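Local structure of ESSC (Geobacillus thermodenitrificans, 5FWH) at residues A[72-77]-A[83-88]; A[57-62]-A[67-72]; A[104-109]-A[130-135]; A[123-128]-A[159-164]. The protein belongs to the bacterial type VII secretion apparatus, as the N-terminal forkhead-associated part of an FtsK/SpoIIIE-type ATPase that probably powers protein export. All coordinates share one frame; numbering follows the deposited sequence.

Interaction 1. Residues A[72-77]-A[83-88]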
loop_
_atom_site.group_PDB
_atom_site.type_symbol
_atom_site.label_atom_id
_atom_site.label_comp_id
_atom_site.label_asym_id
_atom_site.label_seq_id
_atom_site.Cartn_x
_atom_site.Cartn_y
_atom_site.Cartn_z
ATOM N N ARG A 72 4.906 -5.967 8.726
ATOM C CA ARG A 72 4.684 -6.578 7.426
ATOM C C ARG A 72 3.774 -7.811 7.457
ATOM O O ARG A 72 3.920 -8.721 6.659
ATOM C CB ARG A 72 6.015 -6.886 6.774
ATOM C CG ARG A 72 6.880 -5.663 6.490
ATOM C CD ARG A 72 7.667 -5.835 5.179
ATOM N NE ARG A 72 8.308 -7.150 5.095
ATOM C CZ ARG A 72 9.366 -7.547 5.818
ATOM N NH1 ARG A 72 9.928 -6.741 6.709
ATOM N NH2 ARG A 72 9.870 -8.786 5.665
ATOM N N CYS A 73 2.858 -7.836 8.406
ATOM C CA CYS A 73 1.881 -8.906 8.541
ATOM C C CYS A 73 0.464 -8.290 8.445
ATOM O O CYS A 73 0.292 -7.094 8.552
ATOM C CB CYS A 73 2.058 -9.636 9.881
ATOM S SG CYS A 73 3.662 -10.502 9.960
ATOM N N SER A 74 -0.513 -9.114 8.216
ATOM C CA SER A 74 -1.878 -8.647 7.982
ATOM C C SER A 74 -2.795 -9.570 8.671
ATOM O O SER A 74 -2.341 -10.663 9.086
ATOM C CB SER A 74 -2.251 -8.634 6.498
ATOM O OG SER A 74 -2.308 -9.985 6.018
ATOM N N ILE A 75 -4.043 -9.122 8.815
ATOM C CA ILE A 75 -5.105 -9.951 9.325
ATOM C C ILE A 75 -6.421 -9.714 8.587
ATOM O O ILE A 75 -6.787 -8.589 8.227
ATOM C CB ILE A 75 -5.304 -9.698 10.834
ATOM C CG1 ILE A 75 -6.084 -10.843 11.475
ATOM C CG2 ILE A 75 -5.959 -8.332 11.089
ATOM C CD1 ILE A 75 -6.153 -10.743 12.976
ATOM N N THR A 76 -7.146 -10.790 8.404
ATOM C CA THR A 76 -8.398 -10.719 7.685
ATOM C C THR A 76 -9.486 -11.016 8.703
ATOM O O THR A 76 -9.282 -11.784 9.622
ATOM C CB THR A 76 -8.394 -11.720 6.543
ATOM O OG1 THR A 76 -7.232 -11.481 5.783
ATOM C CG2 THR A 76 -9.602 -11.530 5.642
ATOM N N ILE A 77 -10.617 -10.366 8.566
ATOM C CA ILE A 77 -11.584 -10.282 9.664
ATOM C C ILE A 77 -12.951 -10.160 9.064
ATOM O O ILE A 77 -13.115 -9.467 8.080
ATOM C CB ILE A 77 -11.339 -9.088 10.656
ATOM C CG1 ILE A 77 -11.368 -7.704 9.979
ATOM C CG2 ILE A 77 -9.987 -9.211 11.358
ATOM C CD1 ILE A 77 -12.612 -6.878 10.203
ATOM N N GLN A 83 -15.984 -8.808 5.656
ATOM C CA GLN A 83 -14.732 -9.100 4.945
ATOM C C GLN A 83 -13.819 -7.868 4.766
ATOM O O GLN A 83 -14.049 -7.049 3.884
ATOM C CB GLN A 83 -15.028 -9.678 3.599
ATOM C CG GLN A 83 -13.795 -10.043 2.799
ATOM C CD GLN A 83 -12.721 -10.751 3.617
ATOM O OE1 GLN A 83 -11.579 -10.282 3.692
ATOM N NE2 GLN A 83 -13.085 -11.873 4.245
HETATM N N MSE A 84 -12.790 -7.767 5.623
HETATM C CA MSE A 84 -11.831 -6.637 5.632
HETATM C C MSE A 84 -10.419 -7.104 5.962
HETATM O O MSE A 84 -10.253 -7.874 6.894
HETATM C CB MSE A 84 -12.367 -5.574 6.646
HETATM C CG MSE A 84 -11.271 -4.833 7.371
HETATM SE SE MSE A 84 -11.830 -3.377 8.663
HETATM C CE MSE A 84 -13.439 -2.675 7.800
ATOM N N THR A 85 -9.386 -6.601 5.281
ATOM C CA THR A 85 -7.999 -6.930 5.705
ATOM C C THR A 85 -7.280 -5.674 6.263
ATOM O O THR A 85 -7.438 -4.485 5.760
ATOM C CB THR A 85 -7.250 -7.577 4.505
ATOM O OG1 THR A 85 -7.911 -8.817 4.174
ATOM C CG2 THR A 85 -5.790 -7.842 4.810
ATOM N N ILE A 86 -6.574 -5.892 7.374
ATOM C CA ILE A 86 -5.671 -4.853 7.928
ATOM C C ILE A 86 -4.263 -5.374 7.882
ATOM O O ILE A 86 -4.008 -6.566 8.217
ATOM C CB ILE A 86 -5.926 -4.526 9.405
ATOM C CG1 ILE A 86 -7.406 -4.362 9.708
ATOM C CG2 ILE A 86 -5.107 -3.283 9.803
ATOM C CD1 ILE A 86 -8.172 -3.524 8.731
ATOM N N ALA A 87 -3.353 -4.513 7.450
ATOM C CA ALA A 87 -1.995 -4.915 7.324
ATOM C C ALA A 87 -1.188 -3.789 7.949
ATOM O O ALA A 87 -1.640 -2.623 7.978
ATOM C CB ALA A 87 -1.677 -5.065 5.876
ATOM N N TRP A 88 -0.027 -4.141 8.475
ATOM C CA TRP A 88 0.822 -3.201 9.115
ATOM C C TRP A 88 2.178 -3.289 8.490
ATOM O O TRP A 88 2.695 -4.377 8.275
ATOM C CB TRP A 88 0.833 -3.467 10.599
ATOM C CG TRP A 88 1.585 -2.477 11.409
ATOM C CD1 TRP A 88 1.523 -1.143 11.298
ATOM C CD2 TRP A 88 2.515 -2.752 12.469
ATOM N NE1 TRP A 88 2.347 -0.548 12.215
ATOM C CE2 TRP A 88 2.955 -1.515 12.964
ATOM C CE3 TRP A 88 3.015 -3.918 13.035
ATOM C CZ2 TRP A 88 3.883 -1.404 14.019
ATOM C CZ3 TRP A 88 3.899 -3.828 14.100
ATOM C CH2 TRP A 88 4.347 -2.575 14.571
#

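Interaction 2. Residues A[57-62]-A[67-72]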
loop_
_atom_site.group_PDB
_atom_site.type_symbol
_atom_site.label_atom_id
_atom_site.label_comp_id
_atom_site.label_asym_id
_atom_site.label_seq_id
_atom_site.Cartn_x
_atom_site.Cartn_y
_atom_site.Cartn_z
ATOM N N LEU A 57 1.159 -4.734 17.139
ATOM C CA LEU A 57 -0.148 -4.107 17.305
ATOM C C LEU A 57 -1.125 -5.120 17.805
ATOM O O LEU A 57 -1.195 -6.221 17.297
ATOM C CB LEU A 57 -0.652 -3.532 15.989
ATOM C CG LEU A 57 -0.199 -2.131 15.595
ATOM C CD1 LEU A 57 1.229 -1.857 15.983
ATOM C CD2 LEU A 57 -0.415 -1.926 14.108
ATOM N N ALA A 58 -1.911 -4.752 18.798
ATOM C CA ALA A 58 -2.929 -5.655 19.289
ATOM C C ALA A 58 -4.181 -5.283 18.488
ATOM O O ALA A 58 -4.447 -4.105 18.253
ATOM C CB ALA A 58 -3.130 -5.459 20.751
ATOM N N VAL A 59 -4.857 -6.311 18.005
ATOM C CA VAL A 59 -6.063 -6.184 17.255
ATOM C C VAL A 59 -7.162 -6.767 18.131
ATOM O O VAL A 59 -7.132 -7.951 18.546
ATOM C CB VAL A 59 -6.061 -6.906 15.878
ATOM C CG1 VAL A 59 -7.412 -6.675 15.180
ATOM C CG2 VAL A 59 -4.985 -6.373 14.942
ATOM N N LEU A 60 -8.133 -5.930 18.411
ATOM C CA LEU A 60 -9.309 -6.336 19.183
ATOM C C LEU A 60 -10.590 -6.046 18.350
ATOM O O LEU A 60 -10.677 -5.107 17.573
ATOM C CB LEU A 60 -9.364 -5.576 20.503
ATOM C CG LEU A 60 -8.104 -5.069 21.207
ATOM C CD1 LEU A 60 -8.497 -3.961 22.170
ATOM C CD2 LEU A 60 -7.455 -6.192 22.003
ATOM N N GLN A 61 -11.608 -6.841 18.495
ATOM C CA GLN A 61 -12.829 -6.548 17.738
ATOM C C GLN A 61 -14.021 -6.194 18.638
ATOM O O GLN A 61 -14.744 -5.268 18.320
ATOM C CB GLN A 61 -13.119 -7.655 16.751
ATOM C CG GLN A 61 -14.465 -7.536 16.045
ATOM C CD GLN A 61 -14.668 -8.631 15.010
ATOM O OE1 GLN A 61 -14.139 -9.736 15.164
ATOM N NE2 GLN A 61 -15.444 -8.332 13.965
ATOM N N GLY A 62 -14.209 -6.874 19.762
ATOM C CA GLY A 62 -15.197 -6.344 20.735
ATOM C C GLY A 62 -14.588 -5.882 22.047
ATOM O O GLY A 62 -15.137 -6.119 23.116
ATOM N N GLY A 67 -6.115 -10.955 17.406
ATOM C CA GLY A 67 -4.807 -11.112 16.775
ATOM C C GLY A 67 -3.774 -10.117 17.262
ATOM O O GLY A 67 -4.036 -9.241 18.087
ATOM N N GLU A 68 -2.573 -10.294 16.767
ATOM C CA GLU A 68 -1.551 -9.301 16.931
ATOM C C GLU A 68 -0.889 -9.201 15.609
ATOM O O GLU A 68 -0.736 -10.216 14.961
ATOM C CB GLU A 68 -0.537 -9.746 17.960
ATOM C CG GLU A 68 -1.155 -10.012 19.303
ATOM C CD GLU A 68 -0.118 -10.225 20.393
ATOM O OE1 GLU A 68 1.116 -10.120 20.095
ATOM O OE2 GLU A 68 -0.552 -10.490 21.549
ATOM N N LEU A 69 -0.504 -8.001 15.200
ATOM C CA LEU A 69 0.147 -7.821 13.969
ATOM C C LEU A 69 1.592 -7.453 14.238
ATOM O O LEU A 69 1.900 -6.505 14.983
ATOM C CB LEU A 69 -0.534 -6.714 13.124
ATOM C CG LEU A 69 -1.961 -6.986 12.684
ATOM C CD1 LEU A 69 -2.598 -5.714 12.221
ATOM C CD2 LEU A 69 -1.976 -8.069 11.581
ATOM N N LYS A 70 2.477 -8.181 13.586
ATOM C CA LYS A 70 3.881 -7.854 13.558
ATOM C C LYS A 70 4.114 -7.055 12.311
ATOM O O LYS A 70 3.247 -6.967 11.428
ATOM C CB LYS A 70 4.737 -9.129 13.545
ATOM C CG LYS A 70 4.456 -10.036 14.730
ATOM C CD LYS A 70 5.548 -11.081 14.989
ATOM C CE LYS A 70 6.110 -11.734 13.720
ATOM N NZ LYS A 70 5.093 -12.452 12.896
ATOM N N PRO A 71 5.277 -6.412 12.244
ATOM C CA PRO A 71 5.617 -5.716 11.030
ATOM C C PRO A 71 5.464 -6.587 9.770
ATOM O O PRO A 71 5.816 -7.788 9.785
ATOM C CB PRO A 71 7.078 -5.344 11.278
ATOM C CG PRO A 71 7.113 -5.100 12.762
ATOM C CD PRO A 71 6.312 -6.227 13.283
ATOM N N ARG A 72 4.906 -5.967 8.726
ATOM C CA ARG A 72 4.684 -6.578 7.426
ATOM C C ARG A 72 3.774 -7.811 7.457
ATOM O O ARG A 72 3.920 -8.721 6.659
ATOM C CB ARG A 72 6.015 -6.886 6.774
ATOM C CG ARG A 72 6.880 -5.663 6.490
ATOM C CD ARG A 72 7.667 -5.835 5.179
ATOM N NE ARG A 72 8.308 -7.150 5.095
ATOM C CZ ARG A 72 9.366 -7.547 5.818
ATOM N NH1 ARG A 72 9.928 -6.741 6.709
ATOM N NH2 ARG A 72 9.870 -8.786 5.665
#

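Interaction 3. Residues A[104-109]-A[130-135]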
loop_
_atom_site.group_PDB
_atom_site.type_symbol
_atom_site.label_atom_id
_atom_site.label_comp_id
_atom_site.label_asym_id
_atom_site.label_seq_id
_atom_site.Cartn_x
_atom_site.Cartn_y
_atom_site.Cartn_z
ATOM N N SER A 104 10.997 3.214 -21.560
ATOM C CA SER A 104 9.596 3.245 -22.002
ATOM C C SER A 104 8.700 2.190 -21.291
ATOM O O SER A 104 7.486 2.153 -21.525
ATOM C CB SER A 104 9.554 3.039 -23.494
ATOM O OG SER A 104 10.245 1.837 -23.796
ATOM N N GLU A 105 9.299 1.335 -20.442
ATOM C CA GLU A 105 8.545 0.255 -19.763
ATOM C C GLU A 105 9.206 -0.112 -18.446
ATOM O O GLU A 105 10.420 -0.171 -18.386
ATOM C CB GLU A 105 8.480 -0.971 -20.671
ATOM C CG GLU A 105 7.924 -2.241 -20.046
ATOM C CD GLU A 105 6.428 -2.407 -20.246
ATOM O OE1 GLU A 105 5.992 -2.786 -21.372
ATOM O OE2 GLU A 105 5.665 -2.169 -19.280
ATOM N N VAL A 106 8.406 -0.270 -17.377
ATOM C CA VAL A 106 8.869 -0.743 -16.039
ATOM C C VAL A 106 7.952 -1.904 -15.616
ATOM O O VAL A 106 6.726 -1.724 -15.503
ATOM C CB VAL A 106 8.880 0.393 -14.992
ATOM C CG1 VAL A 106 9.363 -0.089 -13.630
ATOM C CG2 VAL A 106 9.825 1.469 -15.421
ATOM N N LEU A 107 8.531 -3.092 -15.416
ATOM C CA LEU A 107 7.803 -4.248 -14.948
ATOM C C LEU A 107 8.051 -4.426 -13.497
ATOM O O LEU A 107 9.188 -4.396 -13.048
ATOM C CB LEU A 107 8.253 -5.552 -15.654
ATOM C CG LEU A 107 7.578 -6.878 -15.171
ATOM C CD1 LEU A 107 6.035 -6.852 -15.234
ATOM C CD2 LEU A 107 8.101 -8.115 -15.937
ATOM N N VAL A 108 6.962 -4.632 -12.772
ATOM C CA VAL A 108 6.959 -4.816 -11.356
ATOM C C VAL A 108 6.300 -6.170 -11.143
ATOM O O VAL A 108 5.120 -6.329 -11.396
ATOM C CB VAL A 108 6.128 -3.735 -10.678
ATOM C CG1 VAL A 108 6.214 -3.941 -9.186
ATOM C CG2 VAL A 108 6.714 -2.334 -11.010
ATOM N N SER A 109 7.086 -7.145 -10.721
ATOM C CA SER A 109 6.593 -8.495 -10.444
ATOM C C SER A 109 7.697 -9.324 -9.804
ATOM O O SER A 109 8.727 -8.808 -9.392
ATOM C CB SER A 109 6.191 -9.164 -11.738
ATOM O OG SER A 109 7.380 -9.459 -12.446
ATOM N N GLY A 130 5.102 10.646 -23.683
ATOM C CA GLY A 130 5.384 11.382 -22.460
ATOM C C GLY A 130 4.477 11.093 -21.273
ATOM O O GLY A 130 4.630 11.727 -20.229
ATOM N N GLN A 131 3.567 10.125 -21.393
ATOM C CA GLN A 131 2.630 9.795 -20.326
ATOM C C GLN A 131 2.830 8.366 -19.872
ATOM O O GLN A 131 2.847 7.461 -20.697
ATOM C CB GLN A 131 1.195 9.922 -20.857
ATOM C CG GLN A 131 0.842 11.297 -21.433
ATOM C CD GLN A 131 1.251 12.454 -20.514
ATOM O OE1 GLN A 131 2.221 13.168 -20.797
ATOM N NE2 GLN A 131 0.533 12.624 -19.395
ATOM N N TRP A 132 2.923 8.147 -18.567
ATOM C CA TRP A 132 2.937 6.777 -18.058
ATOM C C TRP A 132 1.549 6.199 -17.953
ATOM O O TRP A 132 0.627 6.861 -17.483
ATOM C CB TRP A 132 3.660 6.715 -16.714
ATOM C CG TRP A 132 5.093 6.909 -16.864
ATOM C CD1 TRP A 132 5.812 8.067 -16.592
ATOM C CD2 TRP A 132 6.035 5.952 -17.289
ATOM N NE1 TRP A 132 7.146 7.858 -16.834
ATOM C CE2 TRP A 132 7.321 6.580 -17.254
ATOM C CE3 TRP A 132 5.936 4.628 -17.693
ATOM C CZ2 TRP A 132 8.479 5.938 -17.647
ATOM C CZ3 TRP A 132 7.101 3.965 -18.079
ATOM C CH2 TRP A 132 8.362 4.629 -18.067
ATOM N N VAL A 133 1.396 4.967 -18.409
ATOM C CA VAL A 133 0.191 4.165 -18.191
ATOM C C VAL A 133 0.495 2.997 -17.233
ATOM O O VAL A 133 1.518 2.343 -17.338
ATOM C CB VAL A 133 -0.285 3.597 -19.532
ATOM C CG1 VAL A 133 -1.480 2.669 -19.361
ATOM C CG2 VAL A 133 -0.670 4.748 -20.431
ATOM N N VAL A 134 -0.396 2.765 -16.287
ATOM C CA VAL A 134 -0.351 1.576 -15.455
ATOM C C VAL A 134 -1.244 0.481 -16.047
ATOM O O VAL A 134 -2.427 0.731 -16.292
ATOM C CB VAL A 134 -0.722 1.850 -13.984
ATOM C CG1 VAL A 134 -2.095 2.477 -13.818
ATOM C CG2 VAL A 134 -0.613 0.549 -13.187
ATOM N N ILE A 135 -0.700 -0.719 -16.211
ATOM C CA ILE A 135 -1.454 -1.883 -16.710
ATOM C C ILE A 135 -1.397 -2.916 -15.602
ATOM O O ILE A 135 -0.352 -3.495 -15.367
ATOM C CB ILE A 135 -0.842 -2.465 -18.009
ATOM C CG1 ILE A 135 -0.826 -1.395 -19.151
ATOM C CG2 ILE A 135 -1.581 -3.749 -18.480
ATOM C CD1 ILE A 135 0.480 -0.662 -19.308
#

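Interaction 4. Residues A[123-128]-A[159-164]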
loop_
_atom_site.group_PDB
_atom_site.type_symbol
_atom_site.label_atom_id
_atom_site.label_comp_id
_atom_site.label_asym_id
_atom_site.label_seq_id
_atom_site.Cartn_x
_atom_site.Cartn_y
_atom_site.Cartn_z
ATOM N N PHE A 123 2.471 -5.657 -11.948
ATOM C CA PHE A 123 1.838 -4.717 -12.869
ATOM C C PHE A 123 2.909 -4.166 -13.776
ATOM O O PHE A 123 4.053 -4.405 -13.535
ATOM C CB PHE A 123 1.091 -3.590 -12.081
ATOM C CG PHE A 123 1.988 -2.709 -11.219
ATOM C CD1 PHE A 123 2.557 -1.521 -11.734
ATOM C CD2 PHE A 123 2.185 -2.994 -9.858
ATOM C CE1 PHE A 123 3.379 -0.703 -10.970
ATOM C CE2 PHE A 123 2.978 -2.115 -9.060
ATOM C CZ PHE A 123 3.602 -1.012 -9.629
ATOM N N SER A 124 2.568 -3.500 -14.862
ATOM C CA SER A 124 3.623 -2.875 -15.627
ATOM C C SER A 124 3.317 -1.432 -15.793
ATOM O O SER A 124 2.205 -1.034 -15.606
ATOM C CB SER A 124 3.884 -3.576 -16.968
ATOM O OG SER A 124 2.795 -3.400 -17.817
ATOM N N LEU A 125 4.347 -0.635 -16.018
ATOM C CA LEU A 125 4.221 0.801 -16.318
ATOM C C LEU A 125 4.755 1.036 -17.733
ATOM O O LEU A 125 5.858 0.592 -18.055
ATOM C CB LEU A 125 4.997 1.611 -15.325
ATOM C CG LEU A 125 4.544 1.510 -13.844
ATOM C CD1 LEU A 125 5.474 2.366 -12.998
ATOM C CD2 LEU A 125 3.201 2.102 -13.587
ATOM N N ARG A 126 3.993 1.735 -18.561
ATOM C CA ARG A 126 4.426 2.015 -19.918
ATOM C C ARG A 126 4.240 3.430 -20.332
ATOM O O ARG A 126 3.169 4.032 -20.121
ATOM C CB ARG A 126 3.604 1.218 -20.896
ATOM C CG ARG A 126 4.110 -0.160 -21.055
ATOM C CD ARG A 126 3.241 -0.918 -22.008
ATOM N NE ARG A 126 3.329 -2.311 -21.635
ATOM C CZ ARG A 126 2.428 -3.238 -21.924
ATOM N NH1 ARG A 126 1.339 -2.981 -22.667
ATOM N NH2 ARG A 126 2.661 -4.466 -21.473
ATOM N N LYS A 127 5.267 3.917 -20.998
ATOM C CA LYS A 127 5.342 5.281 -21.369
ATOM C C LYS A 127 4.871 5.445 -22.798
ATOM O O LYS A 127 5.348 4.754 -23.701
ATOM C CB LYS A 127 6.765 5.764 -21.232
ATOM C CG LYS A 127 6.829 7.256 -21.112
ATOM C CD LYS A 127 8.233 7.679 -20.801
ATOM C CE LYS A 127 8.272 9.162 -20.544
ATOM N NZ LYS A 127 9.642 9.686 -20.807
ATOM N N HIS A 128 3.899 6.319 -22.992
ATOM C CA HIS A 128 3.379 6.633 -24.332
ATOM C C HIS A 128 3.354 8.155 -24.430
ATOM O O HIS A 128 2.832 8.810 -23.545
ATOM C CB HIS A 128 1.971 6.076 -24.542
ATOM C CG HIS A 128 1.846 4.582 -24.377
ATOM N ND1 HIS A 128 2.606 3.678 -25.093
ATOM C CD2 HIS A 128 0.997 3.841 -23.625
ATOM C CE1 HIS A 128 2.249 2.446 -24.768
ATOM N NE2 HIS A 128 1.277 2.519 -23.877
ATOM N N ASP A 159 -0.628 11.006 -8.778
ATOM C CA ASP A 159 -1.341 9.756 -8.590
ATOM C C ASP A 159 -0.432 8.910 -7.678
ATOM O O ASP A 159 0.822 9.044 -7.720
ATOM C CB ASP A 159 -1.604 9.054 -9.916
ATOM C CG ASP A 159 -2.802 9.678 -10.714
ATOM O OD1 ASP A 159 -3.658 10.329 -10.103
ATOM O OD2 ASP A 159 -2.900 9.510 -11.962
ATOM N N VAL A 160 -1.062 8.099 -6.827
ATOM C CA VAL A 160 -0.382 7.152 -5.906
ATOM C C VAL A 160 -0.846 5.749 -6.236
ATOM O O VAL A 160 -2.051 5.463 -6.259
ATOM C CB VAL A 160 -0.702 7.473 -4.458
ATOM C CG1 VAL A 160 -0.009 6.483 -3.524
ATOM C CG2 VAL A 160 -0.221 8.926 -4.155
ATOM N N LEU A 161 0.089 4.873 -6.515
ATOM C CA LEU A 161 -0.218 3.462 -6.644
ATOM C C LEU A 161 0.120 2.769 -5.348
ATOM O O LEU A 161 1.256 2.939 -4.890
ATOM C CB LEU A 161 0.567 2.887 -7.803
ATOM C CG LEU A 161 0.025 3.299 -9.150
ATOM C CD1 LEU A 161 1.057 2.910 -10.212
ATOM C CD2 LEU A 161 -1.339 2.690 -9.476
ATOM N N LEU A 162 -0.822 1.968 -4.808
ATOM C CA LEU A 162 -0.623 1.225 -3.557
ATOM C C LEU A 162 -0.931 -0.230 -3.743
ATOM O O LEU A 162 -1.935 -0.564 -4.354
ATOM C CB LEU A 162 -1.628 1.626 -2.514
ATOM C CG LEU A 162 -1.679 3.015 -1.957
ATOM C CD1 LEU A 162 -2.720 3.065 -0.850
ATOM C CD2 LEU A 162 -0.364 3.433 -1.436
ATOM N N CYS A 163 -0.099 -1.096 -3.181
ATOM C CA CYS A 163 -0.528 -2.450 -2.804
ATOM C C CYS A 163 -0.056 -2.694 -1.328
ATOM O O CYS A 163 0.821 -2.006 -0.877
ATOM C CB CYS A 163 0.155 -3.448 -3.750
ATOM S SG CYS A 163 1.906 -3.100 -3.881
ATOM N N PRO A 164 -0.569 -3.707 -0.616
ATOM C CA PRO A 164 0.036 -4.019 0.705
ATOM C C PRO A 164 1.537 -3.953 0.765
ATOM O O PRO A 164 2.296 -4.620 0.008
ATOM C CB PRO A 164 -0.493 -5.417 1.018
ATOM C CG PRO A 164 -1.878 -5.267 0.508
ATOM C CD PRO A 164 -1.766 -4.532 -0.817
#

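Interaction 1. Residues A[72-77]-A[83-88]
Ile77 and Met84, the latter present as selenomethionine, pack their side chains together across the antiparallel strands 73-77 and 84-88. CB of Ile77 lies 4.1 Å from Met84 O. The next atom, CG1, lies between the backbone N and the carbonyl carbon (chi1 59°), which brings it within 3.3 Å of Met84 O. From there the terminal CD1 reaches along the neighbouring side chain, 3.7 Å from Met84 CG and 3.9 Å from Met84 SE. The two side chains thus lie alongside each other with their ends in the same direction. An alanine at Ile77 would keep only CB, and is likely to leave the flank of the selenomethionine chain uncovered and freer to move. Behind them the backbones are tied by Met84 N to Ile77 O, while the return bond from Ile77 N is weak; Ile75 and Ile86 make a stronger reciprocal pair, with Ile75 N 2.6 Å from Ile86 O. On the face that carries Thr76 and Thr85, the two hydroxyls share a hydrogen bond, OG1 to OG1 at 3.2 Å, and the Thr76 methyl CG2 meets the amide end of Gln83. Strand 84-88 is also bonded to strand 3-8, through Thr85 with Leu7 and Ala87 with Trp5, and so lies between it and 73-77, which is an outermost strand of this sheet within the chain. The opposite face, bearing Ile75, Ile77, Met84 and Ile86, packs on Leu69 and Ile66 of strand 65-69 and on Ile26 of strand 23-27.

Interaction 2. Residues A[57-62]-A[67-72]
Leu57 and Leu69 form a hydrogen-bonded antiparallel pair between strands 57-60 and 67-69, whose axes approach to 4.6 Å with their directions 147° apart, a marked twist away from strict antiparallel. Leu57 N bonds to Leu69 O at 2.9 Å, and Leu69 N returns to Leu57 O at 2.8 Å. The next hydrogen-bonded pair is less regular. Val59 N reaches Gly67 O at 3.0 Å from a position 43° above the carbonyl plane, and the reverse bond from Gly67 N is weak. Between the two pairs, Ala58 and Glu68 stand opposite each other and turn to the other face of the sheet; there the touching atom of Glu68 is CB, packed against the Leu57 carbonyl oxygen, while its carboxylate turns to Gln65 NE2. The apolar face is carried by Leu57, Val59 and Leu69. The first and last of these meet through their CB atoms, at 4.3 Å. More intimate is the diagonal contact in which CG2 of Val59, placed opposite the carbonyl carbon and beside the backbone N, crosses over the branched end of Leu69 and comes 3.7 Å from its CD1. Gly67 brings no side chain to this face, and Val59 packs on the diagonal leucine and against the glycine backbone. Leu57 also touches Trp88 of strand 84-88, consistent with this face being turned to the interior, where all three side chains are buried. The arrangement is a beta hairpin at the margin of one sheet of a beta sandwich, the architecture of forkhead-associated domains.

Interaction 3. Residues A[104-109]-A[130-135]
The indole of Trp132 carries this contact, reaching across between two strands that are not neighbours in their sheet: strand 123-128 runs between them, and the nearest alpha carbons, those of Ser104 and Trp132, are 8.5 Å apart. Van der Waals contact with backbone comes first. CZ3, on the six-membered ring, lies 3.9 Å from Ser104 O, which approaches obliquely, and 4.2 Å from Glu105 N, which sits at the ring edge near its plane. The indole is brought here by chi1 of -71°, which sets CG opposite the carbonyl carbon. Apolar contact is looser: the branch CG2 of Val106, whose side chain starts out toward strand 131-136, lies 4.4 Å from CH2 of the indole. No hydrogen bond joins the two segments; the polar groups are satisfied elsewhere, Trp132 NE1 by Glu173 O and the Glu105 carboxylate by Arg126 in a salt bridge. Ring stacking with Phe170 adds a further constraint on the indole. Exchanging Trp132 for a leucine would probably open a gap beside Ser104 and Val106 and leave Glu173 O without its indole donor and Phe170 without its stacking partner. The chemistry is therefore one of shape and dispersion across the segments: hydrogen bonding and stacking from outside fix the indole, whose six-membered ring then reaches across the intervening strand 123-128 to the start of strand 105-109.

Interaction 4. Residues A[123-128]-A[159-164]
Leu125 of strand 123-128 and Leu161 of strand 161-163 meet across two different sheets, with no backbone bond between the segments and their nearest alpha carbons, those of Phe123 and Leu161, 10.5 Å apart. Side chains alone fill the interval. Both leucines leave their backbones toward the opposing segment and pass alongside each other in opposite senses, with CD2 of Leu125 at 4.1 Å from CD1 of Leu161. CD1 of Leu161 also approaches the Phe123 ring obliquely, 4.4 Å from CE1, and so touches both Phe123 and Leu125. CG of Leu161 stands opposite its carbonyl carbon (chi1 -74°), which carries the branched end over to strand 123-128. Within that strand, Leu125 CG lies at the edge of the Phe123 ring and in its plane, so the two residues present adjoining surfaces to the leucine. The ring is further fixed by an edge-to-face stack with Phe168, which Leu161 also touches, while Leu125 rests on Phe170, Trp132 and Val106. All three residues of the contact are buried, and this apolar meeting of two facing sheets forms part of the hydrophobic core of a beta sandwich, as in forkhead-associated domains.

Overall arrangement
The four contacts fall into two pairs on opposite sides of the chain's centre. Interactions 1 and 2, with centres about 9 Å apart, share Arg72 and join directly: Ser74 C lies 3.4 Å from Leu69 CD2, consistent with the two hairpins packing against each other in one sandwich. Interactions 3 and 4, about 7 Å apart between centres, alternate along the chain and meet in one sheet, where Val133 N probably bonds to Arg126 O at 2.6 Å and strand 123-128 serves both. Between the pairs, interactions 1 and 3 stand about 28 Å apart centre to centre, whereas the nearest atoms of interactions 1 and 4 approach to about 5 Å without touching.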